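Local coordinates for protein exonuclease (Laribacter hongkongensis, PDB 3SYY) that digests double-stranded DNA with strict 5'-3' polarity as an alkaline exonuclease that binds magnesium ions, at residues E192-I195 and E196-R200; H70-A73 and R74-E78; A175-A178 and E179-E183. All coordinates share one frame; numbering follows the deposited sequence.

Contact 1. Residues E192-I195 and E196-R200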
loop_
_atom_site.group_PDB
_atom_site.type_symbol
_atom_site.label_atom_id
_atom_site.label_comp_id
_atom_site.label_asym_id
_atom_site.label_seq_id
_atom_site.Cartn_x
_atom_site.Cartn_y
_atom_site.Cartn_z
ATOM N N GLU A 192 0.968 -30.612 5.056
ATOM C CA GLU A 192 1.976 -31.636 5.262
ATOM C C GLU A 192 2.300 -32.467 3.990
ATOM O O GLU A 192 3.482 -32.764 3.702
ATOM C CB GLU A 192 1.559 -32.500 6.413
ATOM C CG GLU A 192 1.862 -31.777 7.684
ATOM C CD GLU A 192 1.156 -32.378 8.854
ATOM O OE1 GLU A 192 1.539 -32.000 9.978
ATOM O OE2 GLU A 192 0.239 -33.214 8.663
ATOM N N ALA A 193 1.265 -32.772 3.216
ATOM C CA ALA A 193 1.443 -33.448 1.933
ATOM C C ALA A 193 2.232 -32.592 0.966
ATOM O O ALA A 193 3.078 -33.097 0.221
ATOM C CB ALA A 193 0.099 -33.798 1.318
ATOM N N GLU A 194 1.943 -31.290 0.944
ATOM C CA GLU A 194 2.662 -30.446 0.028
ATOM C C GLU A 194 4.155 -30.414 0.335
ATOM O O GLU A 194 4.978 -30.469 -0.588
ATOM C CB GLU A 194 2.023 -29.079 -0.102
ATOM C CG GLU A 194 2.789 -28.198 -0.991
ATOM C CD GLU A 194 1.948 -27.632 -2.136
ATOM O OE1 GLU A 194 0.705 -27.730 -2.130
ATOM O OE2 GLU A 194 2.568 -27.077 -3.042
ATOM N N ILE A 195 4.484 -30.330 1.615
ATOM C CA ILE A 195 5.842 -30.354 2.080
ATOM C C ILE A 195 6.518 -31.708 1.734
ATOM O O ILE A 195 7.637 -31.730 1.258
ATOM C CB ILE A 195 5.877 -30.114 3.552
ATOM C CG1 ILE A 195 5.554 -28.607 3.804
ATOM C CG2 ILE A 195 7.279 -30.405 4.108
ATOM C CD1 ILE A 195 5.221 -28.322 5.213
ATOM N N GLU A 196 5.787 -32.795 1.966
ATOM C CA GLU A 196 6.292 -34.141 1.623
ATOM C C GLU A 196 6.562 -34.260 0.130
ATOM O O GLU A 196 7.613 -34.741 -0.271
ATOM C CB GLU A 196 5.239 -35.157 2.002
ATOM C CG GLU A 196 5.600 -36.538 1.598
ATOM C CD GLU A 196 6.145 -37.256 2.771
ATOM O OE1 GLU A 196 7.194 -36.778 3.296
ATOM O OE2 GLU A 196 5.496 -38.257 3.182
ATOM N N TYR A 197 5.593 -33.805 -0.669
ATOM C CA TYR A 197 5.679 -33.791 -2.115
ATOM C C TYR A 197 6.837 -33.009 -2.656
ATOM O O TYR A 197 7.595 -33.527 -3.512
ATOM C CB TYR A 197 4.387 -33.266 -2.672
ATOM C CG TYR A 197 4.051 -33.562 -4.102
ATOM C CD1 TYR A 197 3.870 -34.899 -4.561
ATOM C CD2 TYR A 197 3.801 -32.514 -4.993
ATOM C CE1 TYR A 197 3.468 -35.143 -5.867
ATOM C CE2 TYR A 197 3.450 -32.754 -6.314
ATOM C CZ TYR A 197 3.283 -34.075 -6.742
ATOM O OH TYR A 197 2.846 -34.289 -8.013
ATOM N N LEU A 198 6.996 -31.764 -2.191
ATOM C CA LEU A 198 8.131 -30.949 -2.604
ATOM C C LEU A 198 9.456 -31.617 -2.250
ATOM O O LEU A 198 10.424 -31.621 -3.054
ATOM C CB LEU A 198 8.103 -29.591 -1.920
ATOM C CG LEU A 198 7.311 -28.422 -2.520
ATOM C CD1 LEU A 198 6.657 -28.625 -3.892
ATOM C CD2 LEU A 198 6.370 -27.725 -1.467
ATOM N N LYS A 199 9.517 -32.143 -1.041
ATOM C CA LYS A 199 10.753 -32.758 -0.556
ATOM C C LYS A 199 11.159 -34.022 -1.378
ATOM O O LYS A 199 12.356 -34.199 -1.710
ATOM C CB LYS A 199 10.647 -33.074 0.949
ATOM C CG LYS A 199 11.015 -31.892 1.885
ATOM C CD LYS A 199 10.855 -32.351 3.324
ATOM C CE LYS A 199 11.166 -31.252 4.274
ATOM N NZ LYS A 199 10.581 -31.616 5.618
ATOM N N ARG A 200 10.175 -34.880 -1.645
ATOM C CA ARG A 200 10.381 -36.123 -2.426
ATOM C C ARG A 200 10.857 -35.801 -3.831
ATOM O O ARG A 200 11.847 -36.383 -4.305
ATOM C CB ARG A 200 9.102 -36.944 -2.447
ATOM C CG ARG A 200 8.914 -37.725 -1.146
ATOM C CD ARG A 200 7.739 -38.629 -1.228
ATOM N NE ARG A 200 7.567 -39.427 -0.014
ATOM C CZ ARG A 200 8.196 -40.575 0.243
ATOM N NH1 ARG A 200 9.084 -41.089 -0.606
ATOM N NH2 ARG A 200 7.930 -41.214 1.368
#
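Four successive i to i+4 backbone hydrogen bonds join Glu192-Ile195 to Glu196-Arg200, from Glu196 N to Glu192 O through Lys199 N to Ile195 O, in one unbroken stretch of alpha-helix. The straightest of the four runs from Leu198 N to Glu194 O, with an N-H...O angle of 170°. Side chains one turn apart meet along this frame. Leu198 turns a methyl back on Glu194: CD2 of Leu198 lies 3.6 Å from CG of Glu194 and 3.2 Å from Glu194 O, so it sits against both the side chain and the carbonyl of the same residue. CG of Glu194 stands opposite the backbone N (chi1 177°) and the chain bends at chi2; OE2 of Glu194 is salt-bridged to Lys126 of the second subunit. Beside this pair, Ile195 and Lys199 run alongside each other, pointing the same way. The Lys199 chain, extended beyond CG, follows CG2 of Ile195 down to its ammonium nitrogen NZ, 3.8 Å from that methyl. Farther round, CB of Tyr197 rests 3.2 Å from Ala193 O. Within 196-200, Arg200 NE and Glu196 OE2 form a long salt bridge at 4.0 Å, the oxygen lying at the edge of the guanidinium and in its plane. The arrangement is the i to i+4 pattern of the long C-terminal alpha-helix 174-205, whose Glu194, Ile195, Leu198 and Lys199 touch helix 34-49, with Glu194, Leu198 and Lys199 also meeting the second subunit.

Contact 2. Residues H70-A73 and R74-E78; sequences HARA and RYIIE
Arg72 and Ile76, one turn apart, send their side chains off the same side of the helix, but meet loosely: CG of Arg72 is 4.4 Å from CD1 of Ile76. The closer approach is to the backbone, where CG1 and CD1 of Ile76 both lie 3.6 Å from Arg72 O, the carbonyl that also accepts the 3.2 Å bond from Ile76 N. Ile77 repeats this one residue on, its CG1 3.3 Å from Ala73 O. Arg72 O lies at the edge of the Tyr75 ring, near its plane. With chi1 at 167° the ring swings away from the first turn to the sheet, where its OH is hydrogen-bonded to Asp151. This is helix 59-79 packed on the five-stranded mixed sheet of a PDDEXK nuclease core, Ala71 and Arg72 touching Ile113, a magnesium-binding residue. The guanidinium of Arg72 is hydrogen-bonded to the carbonyl oxygen of Asp102, another magnesium ligand, and salt-bridged to Glu68. Arg74 goes a different way: bent at chi2 (70°), it brings NE within 2.9 Å of Glu78 OE1, in a salt bridge whose hydrogen bond is nearly straight (N-H...O 165°). The carboxylate offers its anti lone pair, and its oxygen lies close to the guanidinium plane.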
loop_
_atom_site.group_PDB
_atom_site.type_symbol
_atom_site.label_atom_id
_atom_site.label_comp_id
_atom_site.label_asym_id
_atom_site.label_seq_id
_atom_site.Cartn_x
_atom_site.Cartn_y
_atom_site.Cartn_z
ATOM N N HIS A 70 -3.112 -2.253 29.328
ATOM C CA HIS A 70 -3.998 -1.247 29.927
ATOM C C HIS A 70 -5.352 -1.877 29.859
ATOM O O HIS A 70 -6.112 -1.829 30.840
ATOM C CB HIS A 70 -4.038 0.072 29.138
ATOM C CG HIS A 70 -2.778 0.898 29.173
ATOM N ND1 HIS A 70 -1.517 0.407 28.870
ATOM C CD2 HIS A 70 -2.620 2.233 29.354
ATOM C CE1 HIS A 70 -0.638 1.393 28.922
ATOM N NE2 HIS A 70 -1.286 2.513 29.192
ATOM N N ALA A 71 -5.710 -2.406 28.683
ATOM C CA ALA A 71 -6.998 -3.050 28.493
ATOM C C ALA A 71 -7.194 -4.218 29.468
ATOM O O ALA A 71 -8.296 -4.383 30.031
ATOM C CB ALA A 71 -7.168 -3.569 27.019
ATOM N N ARG A 72 -6.157 -5.029 29.622
ATOM C CA ARG A 72 -6.187 -6.171 30.555
ATOM C C ARG A 72 -6.507 -5.627 31.971
ATOM O O ARG A 72 -7.375 -6.179 32.655
ATOM C CB ARG A 72 -4.861 -6.967 30.587
ATOM C CG ARG A 72 -4.973 -8.322 31.385
ATOM C CD ARG A 72 -3.668 -9.222 31.270
ATOM N NE ARG A 72 -3.559 -9.781 29.902
ATOM C CZ ARG A 72 -2.785 -9.301 28.916
ATOM N NH1 ARG A 72 -1.982 -8.249 29.110
ATOM N NH2 ARG A 72 -2.809 -9.871 27.718
ATOM N N ALA A 73 -5.824 -4.559 32.388
ATOM C CA ALA A 73 -6.053 -4.003 33.721
ATOM C C ALA A 73 -7.473 -3.484 33.823
ATOM O O ALA A 73 -8.151 -3.798 34.792
ATOM C CB ALA A 73 -5.048 -2.932 34.072
ATOM N N ARG A 74 -7.938 -2.727 32.833
ATOM C CA ARG A 74 -9.303 -2.222 32.828
ATOM C C ARG A 74 -10.345 -3.333 32.967
ATOM O O ARG A 74 -11.384 -3.161 33.654
ATOM C CB ARG A 74 -9.590 -1.374 31.578
ATOM C CG ARG A 74 -11.009 -0.779 31.525
ATOM C CD ARG A 74 -11.224 0.368 32.611
ATOM N NE ARG A 74 -12.434 1.113 32.254
ATOM C CZ ARG A 74 -12.483 2.225 31.505
ATOM N NH1 ARG A 74 -11.378 2.829 31.078
ATOM N NH2 ARG A 74 -13.656 2.765 31.208
ATOM N N TYR A 75 -10.112 -4.460 32.290
ATOM C CA TYR A 75 -11.064 -5.565 32.368
ATOM C C TYR A 75 -11.163 -6.064 33.820
ATOM O O TYR A 75 -12.265 -6.281 34.306
ATOM C CB TYR A 75 -10.602 -6.727 31.479
ATOM C CG TYR A 75 -11.326 -8.031 31.692
ATOM C CD1 TYR A 75 -12.583 -8.249 31.127
ATOM C CD2 TYR A 75 -10.750 -9.064 32.442
ATOM C CE1 TYR A 75 -13.228 -9.465 31.254
ATOM C CE2 TYR A 75 -11.412 -10.298 32.594
ATOM C CZ TYR A 75 -12.640 -10.485 32.000
ATOM O OH TYR A 75 -13.345 -11.669 32.091
ATOM N N ILE A 76 -10.025 -6.316 34.456
ATOM C CA ILE A 76 -9.993 -6.762 35.899
ATOM C C ILE A 76 -10.643 -5.691 36.816
ATOM O O ILE A 76 -11.389 -6.011 37.762
ATOM C CB ILE A 76 -8.566 -7.120 36.344
ATOM C CG1 ILE A 76 -7.958 -8.248 35.493
ATOM C CG2 ILE A 76 -8.493 -7.587 37.860
ATOM C CD1 ILE A 76 -6.418 -8.200 35.504
ATOM N N ILE A 77 -10.405 -4.419 36.529
ATOM C CA ILE A 77 -11.090 -3.337 37.287
ATOM C C ILE A 77 -12.578 -3.487 37.147
ATOM O O ILE A 77 -13.305 -3.473 38.168
ATOM C CB ILE A 77 -10.648 -1.946 36.821
ATOM C CG1 ILE A 77 -9.194 -1.740 37.211
ATOM C CG2 ILE A 77 -11.531 -0.846 37.417
ATOM C CD1 ILE A 77 -8.574 -0.490 36.580
ATOM N N GLU A 78 -13.046 -3.680 35.916
ATOM C CA GLU A 78 -14.460 -3.764 35.645
ATOM C C GLU A 78 -15.117 -5.044 36.164
ATOM O O GLU A 78 -16.337 -5.066 36.409
ATOM C CB GLU A 78 -14.759 -3.598 34.150
ATOM C CG GLU A 78 -14.274 -2.266 33.560
ATOM C CD GLU A 78 -15.177 -1.101 33.904
ATOM O OE1 GLU A 78 -14.763 0.061 33.711
ATOM O OE2 GLU A 78 -16.321 -1.346 34.345
#

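Contact 3. Residues A175-A178 and E179-E183; sequences ALIA and EIETE
Leu176 and Ile180 pack one turn apart near the start of helix 174-205, the long C-terminal alpha-helix, whose i to i+3 and i to i+4 spacings set the pairs described here. The apolar contact is CG of Leu176 on CD1 of Ile180 at 4.0 Å, with the two side chains slanting across each other. Ile180 carries CG1 beside its own backbone N (chi1 -70°), which lays that carbon 3.2 Å from Leu176 O. The buried Ile177 and Ile180 rest on Gln139 of helix 132-145, and Ile180 also meets Val21 and Met25 of helix 21-25, so this buried side joins three helices.

Two glutamates pair with aliphatic side chains through contact rather than a bond. Ile177 and Glu181 lie side by side and point the same way; CG2 of Ile177 is 3.6 Å from OE1 of Glu181, and the extended Glu181 chain also runs past Ile177 O, its CG 3.3 Å from that oxygen. Glu179, likewise extended, crosses Leu176 at an angle, its CD and both oxygens almost equally far from the CD1 methyl of Leu176 (OE1 at 4.0 Å).

Four backbone bonds use the carbonyls of Ala175 through Ala178, accepting from the amides of Glu179 through Thr182. The link from Ile180 N to Leu176 O is 2.8 Å long. The last acceptor is doubly used: Ala178 O takes the amide of Thr182 and, 3.0 Å away, its hydroxyl OG1. Because OG1 sits beside Thr182 N, it can reach back one turn, and Thr182 N and OG1 approach Ala178 O from opposite faces of the carbonyl plane.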
loop_
_atom_site.group_PDB
_atom_site.type_symbol
_atom_site.label_atom_id
_atom_site.label_comp_id
_atom_site.label_asym_id
_atom_site.label_seq_id
_atom_site.Cartn_x
_atom_site.Cartn_y
_atom_site.Cartn_z
ATOM N N ALA A 175 -20.605 -27.089 18.017
ATOM C CA ALA A 175 -20.808 -27.281 16.583
ATOM C C ALA A 175 -19.802 -26.522 15.743
ATOM O O ALA A 175 -19.245 -27.094 14.775
ATOM C CB ALA A 175 -22.222 -26.905 16.164
ATOM N N LEU A 176 -19.559 -25.245 16.087
ATOM C CA LEU A 176 -18.601 -24.451 15.318
ATOM C C LEU A 176 -17.202 -24.994 15.532
ATOM O O LEU A 176 -16.420 -25.079 14.578
ATOM C CB LEU A 176 -18.660 -22.949 15.659
ATOM C CG LEU A 176 -17.779 -22.035 14.770
ATOM C CD1 LEU A 176 -17.980 -22.282 13.283
ATOM C CD2 LEU A 176 -18.017 -20.565 15.081
ATOM N N ILE A 177 -16.876 -25.333 16.776
ATOM C CA ILE A 177 -15.615 -25.947 17.066
ATOM C C ILE A 177 -15.402 -27.245 16.218
ATOM O O ILE A 177 -14.326 -27.436 15.683
ATOM C CB ILE A 177 -15.463 -26.183 18.584
ATOM C CG1 ILE A 177 -15.216 -24.835 19.301
ATOM C CG2 ILE A 177 -14.333 -27.191 18.910
ATOM C CD1 ILE A 177 -15.185 -24.950 20.826
ATOM N N ALA A 178 -16.424 -28.094 16.077
ATOM C CA ALA A 178 -16.206 -29.365 15.344
ATOM C C ALA A 178 -15.914 -29.036 13.882
ATOM O O ALA A 178 -15.023 -29.638 13.271
ATOM C CB ALA A 178 -17.398 -30.293 15.484
ATOM N N GLU A 179 -16.631 -28.051 13.345
ATOM C CA GLU A 179 -16.445 -27.598 11.974
ATOM C C GLU A 179 -15.059 -26.964 11.750
ATOM O O GLU A 179 -14.395 -27.277 10.757
ATOM C CB GLU A 179 -17.588 -26.666 11.615
ATOM C CG GLU A 179 -17.472 -25.881 10.338
ATOM C CD GLU A 179 -18.600 -24.843 10.236
ATOM O OE1 GLU A 179 -19.655 -25.029 10.906
ATOM O OE2 GLU A 179 -18.428 -23.839 9.494
ATOM N N ILE A 180 -14.602 -26.140 12.697
ATOM C CA ILE A 180 -13.238 -25.577 12.678
ATOM C C ILE A 180 -12.201 -26.704 12.663
ATOM O O ILE A 180 -11.256 -26.685 11.863
ATOM C CB ILE A 180 -12.965 -24.674 13.911
ATOM C CG1 ILE A 180 -13.790 -23.379 13.810
ATOM C CG2 ILE A 180 -11.474 -24.315 14.022
ATOM C CD1 ILE A 180 -13.784 -22.534 15.164
ATOM N N GLU A 181 -12.383 -27.678 13.549
ATOM C CA GLU A 181 -11.391 -28.728 13.684
ATOM C C GLU A 181 -11.362 -29.548 12.369
ATOM O O GLU A 181 -10.317 -29.955 11.948
ATOM C CB GLU A 181 -11.686 -29.590 14.924
ATOM C CG GLU A 181 -11.436 -28.836 16.247
ATOM C CD GLU A 181 -11.783 -29.629 17.504
ATOM O OE1 GLU A 181 -11.406 -29.207 18.616
ATOM O OE2 GLU A 181 -12.417 -30.670 17.391
ATOM N N THR A 182 -12.511 -29.763 11.743
ATOM C CA THR A 182 -12.565 -30.485 10.474
ATOM C C THR A 182 -11.766 -29.759 9.402
ATOM O O THR A 182 -10.881 -30.364 8.753
ATOM C CB THR A 182 -13.979 -30.660 10.020
ATOM O OG1 THR A 182 -14.637 -31.495 10.981
ATOM C CG2 THR A 182 -14.049 -31.330 8.614
ATOM N N GLU A 183 -12.081 -28.471 9.229
ATOM C CA GLU A 183 -11.368 -27.613 8.250
ATOM C C GLU A 183 -9.912 -27.494 8.505
ATOM O O GLU A 183 -9.118 -27.517 7.547
ATOM C CB GLU A 183 -11.928 -26.207 8.233
ATOM C CG GLU A 183 -13.347 -26.189 7.810
ATOM C CD GLU A 183 -13.550 -25.595 6.447
ATOM O OE1 GLU A 183 -12.556 -25.455 5.687
ATOM O OE2 GLU A 183 -14.713 -25.269 6.133
#

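Contact 2 comes first along the chain, on helix 59-79; contacts 3 and 1 follow in that order on helix 174-205. Those two have centres 25 Å apart, with nearest atoms about 11 Å apart. Contact 2 lies 31 Å from contact 3 and 46 Å from contact 1, centre to centre, and contacts 1 and 2 sit on opposite sides of the chain's centre. The 70-78 region packs on the five-stranded mixed sheet beside the magnesium ligands, whereas the C-terminal helix first joins helices 21-25 and 132-145 and then, farther along, helix 34-49 and the second subunit. Of the three, contact 2 alone adjoins the metal site and contact 1 alone touches another subunit.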